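Local coordinates for ABC transporter substrate-binding protein (Bradyrhizobium japonicum, PDB 4I1D) that probably serves as the periplasmic solute-binding component of an ABC transporter, perhaps for polyamines such as putrescine and spermidine, and here holds D-malate, at residues L109-K114 with K218-Y223; P134-L139 with H179-W184; G226-T231 with A296-M301; H257-P262 with N278-E283. All blocks are in the same frame, centred on the assembly; numbering follows the deposited sequence.

Contact 1 of 4, residues L109-K114 with K218-Y223; sequences LAYSQK and KVSFTY. With SO4 (sulfate ion), chain K; ACT (acetate ion), chain R.
Tyr111 and Ser220 face each other as an antiparallel hydrogen-bonded pair: Tyr111 N reaches Ser220 O at 3.0 Å, and Ser220 N returns a bond to Tyr111 O. With CG set between backbone N and carbonyl carbon (chi1 62°), the Tyr111 ring folds back over the neighbouring strand, one face above Ser220 O and CE1 3.7 Å from Phe221 CA. On the sheet's other face Ala110 CB and Phe221 CB touch at 4.2 Å, and Val209 of helix 206-214, which also carries the malate-binding Arg208, packs on both. Strands 100-112 and 219-235 pair here edge to edge in the mixed sheet of a periplasmic-binding-protein fold. Replacing Tyr111 by alanine would probably uncover the Ser220 carbonyl and the backbone at Phe221. Toward solvent the contact loosens: Gln113 N binds Lys218 O (2.7 Å), and Gln113 NE2 sits 3.3 Å from Ser220 CB, but Lys114 and Lys218 merely cross at their aliphatic parts, while Ser112 OG, which accepts from Thr115 N, donates to an acetate oxygen.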
loop_
_atom_site.group_PDB
_atom_site.type_symbol
_atom_site.label_atom_id
_atom_site.label_comp_id
_atom_site.label_asym_id
_atom_site.label_seq_id
_atom_site.Cartn_x
_atom_site.Cartn_y
_atom_site.Cartn_z
ATOM N N LEU A 109 17.266 7.344 -37.261
ATOM C CA LEU A 109 16.019 7.971 -37.654
ATOM C C LEU A 109 15.375 7.128 -38.763
ATOM O O LEU A 109 15.876 7.071 -39.892
ATOM C CB LEU A 109 16.294 9.399 -38.146
ATOM C CG LEU A 109 15.116 10.238 -38.663
ATOM C CD1 LEU A 109 13.961 10.186 -37.696
ATOM C CD2 LEU A 109 15.520 11.701 -38.939
ATOM N N ALA A 110 14.283 6.451 -38.423
ATOM C CA ALA A 110 13.498 5.689 -39.389
ATOM C C ALA A 110 12.237 6.472 -39.696
ATOM O O ALA A 110 11.771 7.274 -38.873
ATOM C CB ALA A 110 13.144 4.287 -38.835
ATOM N N TYR A 111 11.684 6.247 -40.882
ATOM C CA TYR A 111 10.572 7.051 -41.348
ATOM C C TYR A 111 9.789 6.314 -42.431
ATOM O O TYR A 111 10.336 5.484 -43.141
ATOM C CB TYR A 111 11.085 8.391 -41.881
ATOM C CG TYR A 111 12.007 8.246 -43.071
ATOM C CD1 TYR A 111 13.388 8.185 -42.906
ATOM C CD2 TYR A 111 11.498 8.153 -44.360
ATOM C CE1 TYR A 111 14.241 8.043 -43.995
ATOM C CE2 TYR A 111 12.339 8.003 -45.458
ATOM C CZ TYR A 111 13.708 7.942 -45.267
ATOM O OH TYR A 111 14.543 7.792 -46.353
ATOM N N SER A 112 8.503 6.636 -42.541
ATOM C CA SER A 112 7.622 6.071 -43.552
ATOM C C SER A 112 7.799 6.740 -44.924
ATOM O O SER A 112 7.788 7.973 -45.042
ATOM C CB SER A 112 6.170 6.218 -43.096
ATOM O OG SER A 112 5.272 6.111 -44.186
ATOM N N GLN A 113 7.950 5.924 -45.959
ATOM C CA GLN A 113 8.050 6.448 -47.322
ATOM C C GLN A 113 6.700 6.850 -47.881
ATOM O O GLN A 113 6.638 7.624 -48.832
ATOM C CB GLN A 113 8.716 5.443 -48.262
ATOM C CG GLN A 113 10.205 5.262 -48.024
ATOM C CD GLN A 113 10.720 3.969 -48.631
ATOM O OE1 GLN A 113 9.935 3.089 -49.006
ATOM N NE2 GLN A 113 12.041 3.850 -48.741
ATOM N N LYS A 114 5.620 6.325 -47.304
ATOM C CA LYS A 114 4.285 6.751 -47.705
ATOM C C LYS A 114 4.067 8.193 -47.248
ATOM O O LYS A 114 3.520 9.017 -47.980
ATOM C CB LYS A 114 3.203 5.827 -47.142
ATOM C CG LYS A 114 2.897 4.619 -48.029
ATOM C CD LYS A 114 1.849 3.691 -47.403
ATOM C CE LYS A 114 1.746 2.356 -48.158
ATOM N NZ LYS A 114 0.836 1.350 -47.509
ATOM N N LYS A 218 6.660 0.076 -46.571
ATOM C CA LYS A 218 7.211 1.239 -47.255
ATOM C C LYS A 218 7.884 2.166 -46.252
ATOM O O LYS A 218 7.376 3.239 -45.950
ATOM C CB LYS A 218 6.128 1.977 -48.042
ATOM C CG LYS A 218 5.594 1.193 -49.228
ATOM C CD LYS A 218 6.729 0.519 -49.974
ATOM C CE LYS A 218 6.260 -0.085 -51.296
ATOM N NZ LYS A 218 5.282 -1.199 -51.130
ATOM N N VAL A 219 9.021 1.732 -45.724
ATOM C CA VAL A 219 9.753 2.518 -44.740
ATOM C C VAL A 219 11.247 2.452 -45.016
ATOM O O VAL A 219 11.710 1.591 -45.761
ATOM C CB VAL A 219 9.482 2.025 -43.307
ATOM C CG1 VAL A 219 7.986 1.877 -43.070
ATOM C CG2 VAL A 219 10.201 0.710 -43.054
ATOM N N SER A 220 12.000 3.365 -44.414
ATOM C CA SER A 220 13.440 3.394 -44.615
ATOM C C SER A 220 14.088 4.150 -43.466
ATOM O O SER A 220 13.435 4.453 -42.462
ATOM C CB SER A 220 13.780 4.069 -45.948
ATOM O OG SER A 220 15.174 4.023 -46.204
ATOM N N PHE A 221 15.370 4.457 -43.612
ATOM C CA PHE A 221 16.100 5.165 -42.570
ATOM C C PHE A 221 17.370 5.769 -43.128
ATOM O O PHE A 221 17.784 5.454 -44.241
ATOM C CB PHE A 221 16.431 4.236 -41.392
ATOM C CG PHE A 221 17.567 3.280 -41.659
ATOM C CD1 PHE A 221 17.324 2.016 -42.174
ATOM C CD2 PHE A 221 18.877 3.640 -41.375
ATOM C CE1 PHE A 221 18.371 1.123 -42.409
ATOM C CE2 PHE A 221 19.931 2.758 -41.609
ATOM C CZ PHE A 221 19.677 1.496 -42.126
ATOM N N THR A 222 17.985 6.644 -42.345
ATOM C CA THR A 222 19.261 7.232 -42.720
ATOM C C THR A 222 20.276 6.929 -41.636
ATOM O O THR A 222 19.915 6.780 -40.467
ATOM C CB THR A 222 19.159 8.763 -42.874
ATOM O OG1 THR A 222 20.449 9.291 -43.207
ATOM C CG2 THR A 222 18.694 9.395 -41.571
ATOM N N TYR A 223 21.544 6.821 -42.017
ATOM C CA TYR A 223 22.598 6.695 -41.019
ATOM C C TYR A 223 23.021 8.086 -40.530
ATOM O O TYR A 223 23.710 8.223 -39.514
ATOM C CB TYR A 223 23.796 5.908 -41.556
ATOM C CG TYR A 223 23.632 4.394 -41.498
ATOM C CD1 TYR A 223 23.539 3.727 -40.276
ATOM C CD2 TYR A 223 23.597 3.637 -42.663
ATOM C CE1 TYR A 223 23.387 2.351 -40.214
ATOM C CE2 TYR A 223 23.455 2.251 -42.616
ATOM C CZ TYR A 223 23.352 1.617 -41.394
ATOM O OH TYR A 223 23.215 0.248 -41.359
HETATM S S SO4 K . 21.444 9.761 -46.380
HETATM O O1 SO4 K . 21.698 9.712 -47.817
HETATM O O2 SO4 K . 21.733 8.452 -45.782
HETATM O O3 SO4 K . 22.286 10.798 -45.774
HETATM O O4 SO4 K . 20.032 10.075 -46.183
HETATM C C ACT R . 3.134 2.252 -43.807
HETATM O O ACT R . 3.715 3.355 -43.649
HETATM O OXT ACT R . 3.874 1.263 -44.043
HETATM C CH3 ACT R . 1.637 2.130 -43.719
HETATM O O HOH W 1 20.024 8.201 -38.063
#

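Contact 2 of 4, residues P134-L139 with H179-W184; sequences PGRRAL and HITVWW. With SO4 (sulfate ion), chain E.
Leu139 and the Trp183 indole run side by side in the same direction, Leu139 CB resting 3.7 Å from Trp183 CZ3. Ile180 comes to Leu139 at about a right angle, its CD1 4.0 Å from Leu139 CD1, while its CG2 stands over one face of the Trp183 ring. On the sheet's other face Ala138 CB meets the edge of the Trp184 indole at CD1; that ring, turned between backbone N and carbonyl carbon (chi1 62°), donates through NE1 to Met203 O. Thr181 crosses Arg136 obliquely, OG1 3.3 Å from Arg136 CB; the same oxygen accepts from Arg137 N and donates to sulfate O1 (2.9 Å). Arg136 also pairs with Glu198 and a second sulfate. Thr181 N to Arg137 O (2.7 Å) precedes the parallel bonds of strands 137-140 and 182-184, Leu139 N to Val182 O and Trp184 N to Leu139 O. Such pairing is characteristic of the alpha/beta lobes of periplasmic binding proteins; Trp184 leads into the D-malate pocket at Thr185, Ser186 and Gly187.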
loop_
_atom_site.group_PDB
_atom_site.type_symbol
_atom_site.label_atom_id
_atom_site.label_comp_id
_atom_site.label_asym_id
_atom_site.label_seq_id
_atom_site.Cartn_x
_atom_site.Cartn_y
_atom_site.Cartn_z
ATOM N N PRO A 134 5.643 17.153 -40.207
ATOM C CA PRO A 134 4.483 16.754 -39.402
ATOM C C PRO A 134 4.301 15.243 -39.443
ATOM O O PRO A 134 4.662 14.605 -40.432
ATOM C CB PRO A 134 3.304 17.448 -40.107
ATOM C CG PRO A 134 3.934 18.476 -41.031
ATOM C CD PRO A 134 5.244 17.866 -41.430
ATOM N N GLY A 135 3.759 14.675 -38.374
ATOM C CA GLY A 135 3.539 13.245 -38.322
ATOM C C GLY A 135 3.653 12.670 -36.927
ATOM O O GLY A 135 4.158 13.326 -36.010
ATOM N N ARG A 136 3.177 11.435 -36.768
ATOM C CA ARG A 136 3.275 10.738 -35.497
ATOM C C ARG A 136 4.712 10.271 -35.309
ATOM O O ARG A 136 5.396 9.933 -36.276
ATOM C CB ARG A 136 2.288 9.579 -35.456
ATOM C CG ARG A 136 0.846 10.029 -35.663
ATOM C CD ARG A 136 -0.090 8.835 -35.887
ATOM N NE ARG A 136 -1.486 9.225 -35.707
ATOM C CZ ARG A 136 -2.249 8.855 -34.681
ATOM N NH1 ARG A 136 -1.766 8.055 -33.739
ATOM N NH2 ARG A 136 -3.508 9.276 -34.605
ATOM N N ARG A 137 5.172 10.302 -34.065
ATOM C CA ARG A 137 6.570 10.069 -33.740
ATOM C C ARG A 137 6.678 9.117 -32.563
ATOM O O ARG A 137 5.810 9.099 -31.685
ATOM C CB ARG A 137 7.252 11.382 -33.336
ATOM C CG ARG A 137 7.524 12.367 -34.463
ATOM C CD ARG A 137 7.734 13.770 -33.903
ATOM N NE ARG A 137 8.496 14.627 -34.811
ATOM C CZ ARG A 137 7.990 15.232 -35.882
ATOM N NH1 ARG A 137 8.775 15.990 -36.634
ATOM N NH2 ARG A 137 6.706 15.082 -36.207
ATOM N N ALA A 138 7.764 8.353 -32.533
ATOM C CA ALA A 138 8.058 7.466 -31.406
ATOM C C ALA A 138 9.529 7.599 -31.055
ATOM O O ALA A 138 10.369 7.851 -31.926
ATOM C CB ALA A 138 7.728 6.021 -31.747
ATOM N N LEU A 139 9.829 7.456 -29.770
ATOM C CA LEU A 139 11.206 7.397 -29.303
ATOM C C LEU A 139 11.244 6.216 -28.357
ATOM O O LEU A 139 10.192 5.717 -27.953
ATOM C CB LEU A 139 11.614 8.689 -28.572
ATOM C CG LEU A 139 11.852 9.966 -29.390
ATOM C CD1 LEU A 139 12.158 11.168 -28.464
ATOM C CD2 LEU A 139 12.974 9.759 -30.409
ATOM N N HIS A 179 4.684 15.684 -28.401
ATOM C CA HIS A 179 4.568 15.298 -29.798
ATOM C C HIS A 179 4.969 13.846 -30.015
ATOM O O HIS A 179 4.947 13.347 -31.141
ATOM C CB HIS A 179 5.395 16.234 -30.670
ATOM C CG HIS A 179 4.958 17.663 -30.579
ATOM N ND1 HIS A 179 3.832 18.134 -31.216
ATOM C CD2 HIS A 179 5.475 18.714 -29.896
ATOM C CE1 HIS A 179 3.686 19.424 -30.953
ATOM N NE2 HIS A 179 4.669 19.799 -30.153
ATOM N N ILE A 180 5.320 13.167 -28.928
ATOM C CA ILE A 180 5.641 11.759 -29.018
ATOM C C ILE A 180 4.355 10.952 -28.853
ATOM O O ILE A 180 3.659 11.044 -27.837
ATOM C CB ILE A 180 6.686 11.342 -27.981
ATOM C CG1 ILE A 180 7.993 12.112 -28.212
ATOM C CG2 ILE A 180 6.906 9.842 -28.030
ATOM C CD1 ILE A 180 8.479 12.119 -29.654
ATOM N N THR A 181 4.045 10.182 -29.889
ATOM C CA THR A 181 2.852 9.359 -29.929
ATOM C C THR A 181 3.017 8.164 -29.002
ATOM O O THR A 181 2.106 7.819 -28.245
ATOM C CB THR A 181 2.634 8.866 -31.355
ATOM O OG1 THR A 181 2.589 9.999 -32.234
ATOM C CG2 THR A 181 1.352 8.062 -31.460
ATOM N N VAL A 182 4.191 7.541 -29.069
ATOM C CA VAL A 182 4.500 6.360 -28.274
ATOM C C VAL A 182 5.970 6.337 -27.871
ATOM O O VAL A 182 6.845 6.597 -28.690
ATOM C CB VAL A 182 4.247 5.055 -29.069
ATOM C CG1 VAL A 182 4.708 3.853 -28.261
ATOM C CG2 VAL A 182 2.790 4.920 -29.440
ATOM N N TRP A 183 6.232 6.007 -26.611
ATOM C CA TRP A 183 7.579 5.673 -26.163
ATOM C C TRP A 183 7.706 4.157 -26.156
ATOM O O TRP A 183 7.137 3.492 -25.289
ATOM C CB TRP A 183 7.810 6.217 -24.753
ATOM C CG TRP A 183 7.807 7.728 -24.691
ATOM C CD1 TRP A 183 6.722 8.540 -24.552
ATOM C CD2 TRP A 183 8.949 8.592 -24.765
ATOM N NE1 TRP A 183 7.118 9.860 -24.529
ATOM C CE2 TRP A 183 8.480 9.917 -24.659
ATOM C CE3 TRP A 183 10.324 8.372 -24.916
ATOM C CZ2 TRP A 183 9.334 11.016 -24.695
ATOM C CZ3 TRP A 183 11.171 9.469 -24.950
ATOM C CH2 TRP A 183 10.675 10.768 -24.844
ATOM N N TRP A 184 8.436 3.599 -27.115
ATOM C CA TRP A 184 8.481 2.143 -27.230
ATOM C C TRP A 184 9.476 1.494 -26.281
ATOM O O TRP A 184 10.419 2.137 -25.819
ATOM C CB TRP A 184 8.710 1.680 -28.674
ATOM C CG TRP A 184 10.011 2.105 -29.323
ATOM C CD1 TRP A 184 10.190 3.158 -30.168
ATOM C CD2 TRP A 184 11.287 1.455 -29.221
ATOM N NE1 TRP A 184 11.497 3.215 -30.588
ATOM C CE2 TRP A 184 12.192 2.182 -30.024
ATOM C CE3 TRP A 184 11.752 0.328 -28.532
ATOM C CZ2 TRP A 184 13.542 1.829 -30.150
ATOM C CZ3 TRP A 184 13.092 -0.025 -28.661
ATOM C CH2 TRP A 184 13.968 0.723 -29.465
HETATM S S SO4 E . 0.174 12.777 -31.179
HETATM O O1 SO4 E . 0.189 11.330 -31.397
HETATM O O2 SO4 E . 0.668 13.088 -29.836
HETATM O O3 SO4 E . 1.026 13.447 -32.165
HETATM O O4 SO4 E . -1.204 13.242 -31.331
HETATM O O HOH W 2 4.159 14.575 -33.616
#

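Contact 3 of 4, residues G226-T231 with A296-M301; sequences GILQST and AKQALM. With SO4 (sulfate ion), chain K.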
loop_
_atom_site.group_PDB
_atom_site.type_symbol
_atom_site.label_atom_id
_atom_site.label_comp_id
_atom_site.label_asym_id
_atom_site.label_seq_id
_atom_site.Cartn_x
_atom_site.Cartn_y
_atom_site.Cartn_z
ATOM N N GLY A 226 23.036 8.991 -36.944
ATOM C CA GLY A 226 22.732 7.762 -36.234
ATOM C C GLY A 226 23.651 7.643 -35.037
ATOM O O GLY A 226 24.711 8.267 -35.000
ATOM N N ILE A 227 23.241 6.865 -34.042
ATOM C CA ILE A 227 24.109 6.565 -32.912
ATOM C C ILE A 227 24.719 5.162 -33.087
ATOM O O ILE A 227 24.017 4.143 -33.033
ATOM C CB ILE A 227 23.364 6.664 -31.569
ATOM C CG1 ILE A 227 22.796 8.070 -31.365
ATOM C CG2 ILE A 227 24.299 6.309 -30.430
ATOM C CD1 ILE A 227 21.515 8.315 -32.114
ATOM N N LEU A 228 26.029 5.128 -33.318
ATOM C CA LEU A 228 26.734 3.881 -33.614
ATOM C C LEU A 228 27.143 3.182 -32.321
ATOM O O LEU A 228 27.855 3.753 -31.487
ATOM C CB LEU A 228 27.962 4.150 -34.482
ATOM C CG LEU A 228 28.788 2.921 -34.854
ATOM C CD1 LEU A 228 27.909 1.821 -35.484
ATOM C CD2 LEU A 228 29.899 3.335 -35.787
ATOM N N GLN A 229 26.686 1.947 -32.161
ATOM C CA GLN A 229 26.875 1.212 -30.920
ATOM C C GLN A 229 27.397 -0.188 -31.198
ATOM O O GLN A 229 27.521 -0.586 -32.356
ATOM C CB GLN A 229 25.548 1.134 -30.173
ATOM C CG GLN A 229 24.983 2.505 -29.817
ATOM C CD GLN A 229 23.476 2.463 -29.602
ATOM O OE1 GLN A 229 22.697 2.978 -30.417
ATOM N NE2 GLN A 229 23.061 1.837 -28.513
ATOM N N SER A 230 27.692 -0.940 -30.138
ATOM C CA SER A 230 28.211 -2.293 -30.302
ATOM C C SER A 230 27.912 -3.185 -29.105
ATOM O O SER A 230 27.764 -2.707 -27.976
ATOM C CB SER A 230 29.730 -2.244 -30.491
ATOM O OG SER A 230 30.365 -1.884 -29.272
ATOM N N THR A 231 27.846 -4.489 -29.350
ATOM C CA THR A 231 27.936 -5.453 -28.254
ATOM C C THR A 231 29.328 -6.085 -28.250
ATOM O O THR A 231 30.060 -6.031 -29.254
ATOM C CB THR A 231 26.861 -6.561 -28.337
ATOM O OG1 THR A 231 26.944 -7.211 -29.609
ATOM C CG2 THR A 231 25.450 -5.969 -28.150
ATOM N N ALA A 296 31.123 7.658 -40.438
ATOM C CA ALA A 296 31.504 9.064 -40.447
ATOM C C ALA A 296 30.307 9.991 -40.248
ATOM O O ALA A 296 30.473 11.113 -39.792
ATOM C CB ALA A 296 32.259 9.418 -41.743
ATOM N N LYS A 297 29.106 9.531 -40.592
ATOM C CA LYS A 297 27.894 10.345 -40.421
ATOM C C LYS A 297 27.323 10.223 -39.009
ATOM O O LYS A 297 26.338 10.872 -38.688
ATOM C CB LYS A 297 26.788 9.890 -41.383
ATOM C CG LYS A 297 27.086 10.007 -42.868
ATOM C CD LYS A 297 26.042 9.223 -43.658
ATOM C CE LYS A 297 26.294 9.273 -45.153
ATOM N NZ LYS A 297 25.174 9.956 -45.857
ATOM N N GLN A 298 27.903 9.364 -38.180
ATOM C CA GLN A 298 27.246 8.976 -36.931
ATOM C C GLN A 298 27.956 9.416 -35.661
ATOM O O GLN A 298 29.146 9.722 -35.669
ATOM C CB GLN A 298 27.083 7.462 -36.870
ATOM C CG GLN A 298 26.043 6.909 -37.819
ATOM C CD GLN A 298 25.987 5.392 -37.772
ATOM O OE1 GLN A 298 25.400 4.804 -36.858
ATOM N NE2 GLN A 298 26.611 4.751 -38.755
ATOM N N ALA A 299 27.207 9.428 -34.563
ATOM C CA ALA A 299 27.798 9.587 -33.248
ATOM C C ALA A 299 28.273 8.220 -32.758
ATOM O O ALA A 299 27.508 7.251 -32.711
ATOM C CB ALA A 299 26.792 10.172 -32.287
ATOM N N LEU A 300 29.548 8.137 -32.410
ATOM C CA LEU A 300 30.074 6.917 -31.855
ATOM C C LEU A 300 29.816 6.920 -30.353
ATOM O O LEU A 300 30.402 7.715 -29.615
ATOM C CB LEU A 300 31.572 6.823 -32.149
ATOM C CG LEU A 300 32.239 5.521 -31.712
ATOM C CD1 LEU A 300 31.593 4.296 -32.396
ATOM C CD2 LEU A 300 33.726 5.597 -32.009
HETATM N N MSE A 301 28.932 6.046 -29.896
HETATM C CA MSE A 301 28.615 5.998 -28.470
HETATM C C MSE A 301 29.860 5.792 -27.609
HETATM O O MSE A 301 30.673 4.904 -27.879
HETATM C CB MSE A 301 27.592 4.908 -28.160
HETATM C CG MSE A 301 27.370 4.728 -26.654
HETATM SE SE MSE A 301 25.655 3.896 -26.236
HETATM C CE MSE A 301 24.525 5.206 -27.136
HETATM S S SO4 K . 21.444 9.761 -46.380
HETATM O O1 SO4 K . 21.698 9.712 -47.817
HETATM O O2 SO4 K . 21.733 8.452 -45.782
HETATM O O3 SO4 K . 22.286 10.798 -45.774
HETATM O O4 SO4 K . 20.032 10.075 -46.183
#
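Leu228 is gripped through both its backbone polar atoms by residues 299-301: its N donates to Ala299 O at 2.7 Å and its O accepts from Met301 N at 3.0 Å. Two residues earlier Gly226 O takes the Ala299 N-H, at 2.8 Å and nearly in line with the carbonyl, and Ile227 CA adds a CA-H...O contact to Ala299 O. The result is a parallel ladder in which Ile227 pairs with Ala299 and Leu228 with Leu300. It attaches the short strand 299-300 to the long strand 219-235 of the mixed sheet in this binding-protein fold, with strand 100-112 bonded to Ile227, Gln229 and Thr231. Apolar contacts follow on the two faces. Met301, present as selenomethionine, its CG anti to the backbone N (chi1 173°) and its chain bent at the selenium, brings CE against Ile227 CG2, a tight 3.5 Å, and 3.8 Å from Gln229 CG; helix 146-153 touches both Ile227 and Met301. On the opposite face Leu228 CD2 obliquely meets Leu300 CD1 at 3.9 Å. Among the polar side chains, the buried Gln298 crosses Leu228 at about a right angle, its OE1 3.6 Å from Leu228 CB. That oxygen is satisfied by Ser106 OG, and Gln298 NE2 by Asn294 O, which fixes the way the amide is turned. Lys297 extends away from the ladder, its NZ making a weak hydrogen bond to a sulfate.

Contact 4 of 4, residues H257-P262 with N278-E283; sequences HQANLP and NVIKPE
Ile280 sets CG1 opposite its carbonyl carbon (chi1 -52°) and then runs out extended through chi2 (173°), a shape that carries CG1 and CD1 to Ala259 of helix 255-260 and to Pro262. There CD1 meets Pro262 CG at 3.6 Å, the isoleucine branch crossing the proline ring at about a right angle, and the same methyl lies 4.1 Å from Ala259 CB. Val279 has an unusual chi1 of -19°, with both methyls turned to Ala259 CB: CG2 is 3.5 Å from it, closer than carbon pairs normally come, and CG1 is 3.9 Å away. Ala259 O has two carbons against it, Val279 CG2 at 3.3 Å and Ile280 CG1 at 3.4 Å. No hydrogen bond joins the two segments, and the contact rests on apolar packing of branched side chains against Ala259 and the 3-10 segment at Leu261 and Pro262. An alanine in place of Ile280, without CG1 and CD1, would probably strip Pro262 CG of its contact across to this segment and open a gap beside Ala259 O. Asn260 ND2, bonded back to Val256 O, only grazes Val279 CG2. Helix 12-30 packs on His257, Gln258 and Asn260, whereas the loop residues Ala274 and Thr277 touch Ala259; just beyond Ile280, Lys281 holds the N-cap position of helix 282-285, and Arg284 of that helix bonds Pro262 O.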
loop_
_atom_site.group_PDB
_atom_site.type_symbol
_atom_site.label_atom_id
_atom_site.label_comp_id
_atom_site.label_asym_id
_atom_site.label_seq_id
_atom_site.Cartn_x
_atom_site.Cartn_y
_atom_site.Cartn_z
ATOM N N HIS A 257 34.829 -15.530 -39.974
ATOM C CA HIS A 257 33.563 -15.790 -39.292
ATOM C C HIS A 257 32.816 -14.474 -39.126
ATOM O O HIS A 257 31.615 -14.380 -39.383
ATOM C CB HIS A 257 33.797 -16.437 -37.924
ATOM C CG HIS A 257 34.360 -17.822 -37.997
ATOM N ND1 HIS A 257 34.904 -18.464 -36.904
ATOM C CD2 HIS A 257 34.466 -18.689 -39.033
ATOM C CE1 HIS A 257 35.320 -19.664 -37.264
ATOM N NE2 HIS A 257 35.064 -19.828 -38.549
ATOM N N GLN A 258 33.556 -13.457 -38.704
ATOM C CA GLN A 258 33.024 -12.123 -38.512
ATOM C C GLN A 258 32.509 -11.505 -39.812
ATOM O O GLN A 258 31.431 -10.925 -39.836
ATOM C CB GLN A 258 34.103 -11.235 -37.890
ATOM C CG GLN A 258 34.272 -11.445 -36.388
ATOM C CD GLN A 258 33.344 -10.554 -35.591
ATOM O OE1 GLN A 258 33.260 -9.353 -35.850
ATOM N NE2 GLN A 258 32.632 -11.136 -34.624
ATOM N N ALA A 259 33.281 -11.622 -40.889
ATOM C CA ALA A 259 32.861 -11.085 -42.175
ATOM C C ALA A 259 31.580 -11.770 -42.653
ATOM O O ALA A 259 30.850 -11.228 -43.479
ATOM C CB ALA A 259 33.994 -11.210 -43.240
ATOM N N ASN A 260 31.304 -12.962 -42.132
ATOM C CA ASN A 260 30.106 -13.688 -42.548
ATOM C C ASN A 260 28.830 -13.211 -41.865
ATOM O O ASN A 260 27.728 -13.457 -42.358
ATOM C CB ASN A 260 30.271 -15.195 -42.362
ATOM C CG ASN A 260 30.803 -15.876 -43.612
ATOM O OD1 ASN A 260 30.038 -16.396 -44.428
ATOM N ND2 ASN A 260 32.121 -15.866 -43.774
ATOM N N LEU A 261 28.977 -12.524 -40.738
ATOM C CA LEU A 261 27.805 -12.091 -39.974
ATOM C C LEU A 261 26.880 -11.155 -40.765
ATOM O O LEU A 261 25.676 -11.409 -40.858
ATOM C CB LEU A 261 28.201 -11.466 -38.632
ATOM C CG LEU A 261 27.001 -10.957 -37.837
ATOM C CD1 LEU A 261 26.038 -12.092 -37.557
ATOM C CD2 LEU A 261 27.444 -10.298 -36.541
ATOM N N PRO A 262 27.439 -10.074 -41.340
ATOM C CA PRO A 262 26.658 -9.136 -42.162
ATOM C C PRO A 262 26.155 -9.747 -43.464
ATOM O O PRO A 262 25.467 -9.083 -44.238
ATOM C CB PRO A 262 27.661 -8.021 -42.471
ATOM C CG PRO A 262 28.995 -8.645 -42.297
ATOM C CD PRO A 262 28.830 -9.623 -41.173
ATOM N N ASN A 278 37.400 -10.027 -48.084
ATOM C CA ASN A 278 36.838 -10.262 -49.412
ATOM C C ASN A 278 35.674 -11.247 -49.416
ATOM O O ASN A 278 35.541 -12.046 -50.347
ATOM C CB ASN A 278 37.919 -10.756 -50.379
ATOM C CG ASN A 278 38.239 -9.746 -51.461
ATOM O OD1 ASN A 278 37.713 -9.825 -52.571
ATOM N ND2 ASN A 278 39.109 -8.790 -51.144
ATOM N N VAL A 279 34.843 -11.206 -48.376
ATOM C CA VAL A 279 33.616 -12.002 -48.375
ATOM C C VAL A 279 32.409 -11.086 -48.474
ATOM O O VAL A 279 31.358 -11.485 -48.977
ATOM C CB VAL A 279 33.486 -12.938 -47.143
ATOM C CG1 VAL A 279 34.839 -13.154 -46.486
ATOM C CG2 VAL A 279 32.470 -12.398 -46.153
ATOM N N ILE A 280 32.578 -9.853 -48.007
ATOM C CA ILE A 280 31.539 -8.830 -48.091
ATOM C C ILE A 280 31.698 -7.977 -49.343
ATOM O O ILE A 280 32.661 -7.222 -49.465
ATOM C CB ILE A 280 31.584 -7.896 -46.876
ATOM C CG1 ILE A 280 31.578 -8.708 -45.577
ATOM C CG2 ILE A 280 30.410 -6.923 -46.911
ATOM C CD1 ILE A 280 31.799 -7.867 -44.331
ATOM N N LYS A 281 30.750 -8.094 -50.268
ATOM C CA LYS A 281 30.767 -7.295 -51.489
ATOM C C LYS A 281 30.525 -5.813 -51.169
ATOM O O LYS A 281 29.830 -5.489 -50.201
ATOM C CB LYS A 281 29.718 -7.817 -52.478
ATOM C CG LYS A 281 29.830 -9.315 -52.770
ATOM C CD LYS A 281 28.879 -9.769 -53.888
ATOM C CE LYS A 281 27.704 -10.605 -53.361
ATOM N NZ LYS A 281 26.686 -9.807 -52.603
ATOM N N PRO A 282 31.100 -4.911 -51.985
ATOM C CA PRO A 282 31.005 -3.458 -51.779
ATOM C C PRO A 282 29.563 -2.976 -51.582
ATOM O O PRO A 282 29.303 -2.184 -50.672
ATOM C CB PRO A 282 31.569 -2.882 -53.082
ATOM C CG PRO A 282 32.427 -3.977 -53.650
ATOM C CD PRO A 282 31.740 -5.246 -53.272
ATOM N N GLU A 283 28.652 -3.454 -52.429
ATOM C CA GLU A 283 27.240 -3.083 -52.365
ATOM C C GLU A 283 26.620 -3.423 -51.005
ATOM O O GLU A 283 25.757 -2.704 -50.513
ATOM C CB GLU A 283 26.452 -3.796 -53.467
ATOM C CG GLU A 283 27.262 -4.126 -54.718
ATOM C CD GLU A 283 27.248 -3.001 -55.741
ATOM O OE1 GLU A 283 26.566 -1.978 -55.500
ATOM O OE2 GLU A 283 27.918 -3.143 -56.791
#

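Overall arrangement
Contacts 1, 2 and 3 all belong to one mixed sheet. Contacts 1 and 3 share strand 219-235, their centres about 18 Å apart, and touch where Tyr223 packs on Gln298; the same sulfate also meets both. Contact 2, about 14 Å from contact 1 between centres, falls along the chain between the two halves of contact 1. Contact 4 likewise falls between the halves of contact 3, but lies off the sheet, between helix 255-260 with its 3-10 extension and the loop before helix 282-285, its centre about 35 Å from that of contact 2. Strand 219-235 thus pairs with strand 100-112 in contact 1 and with strand 299-300 in contact 3, while contact 2 adjoins the D-malate pocket.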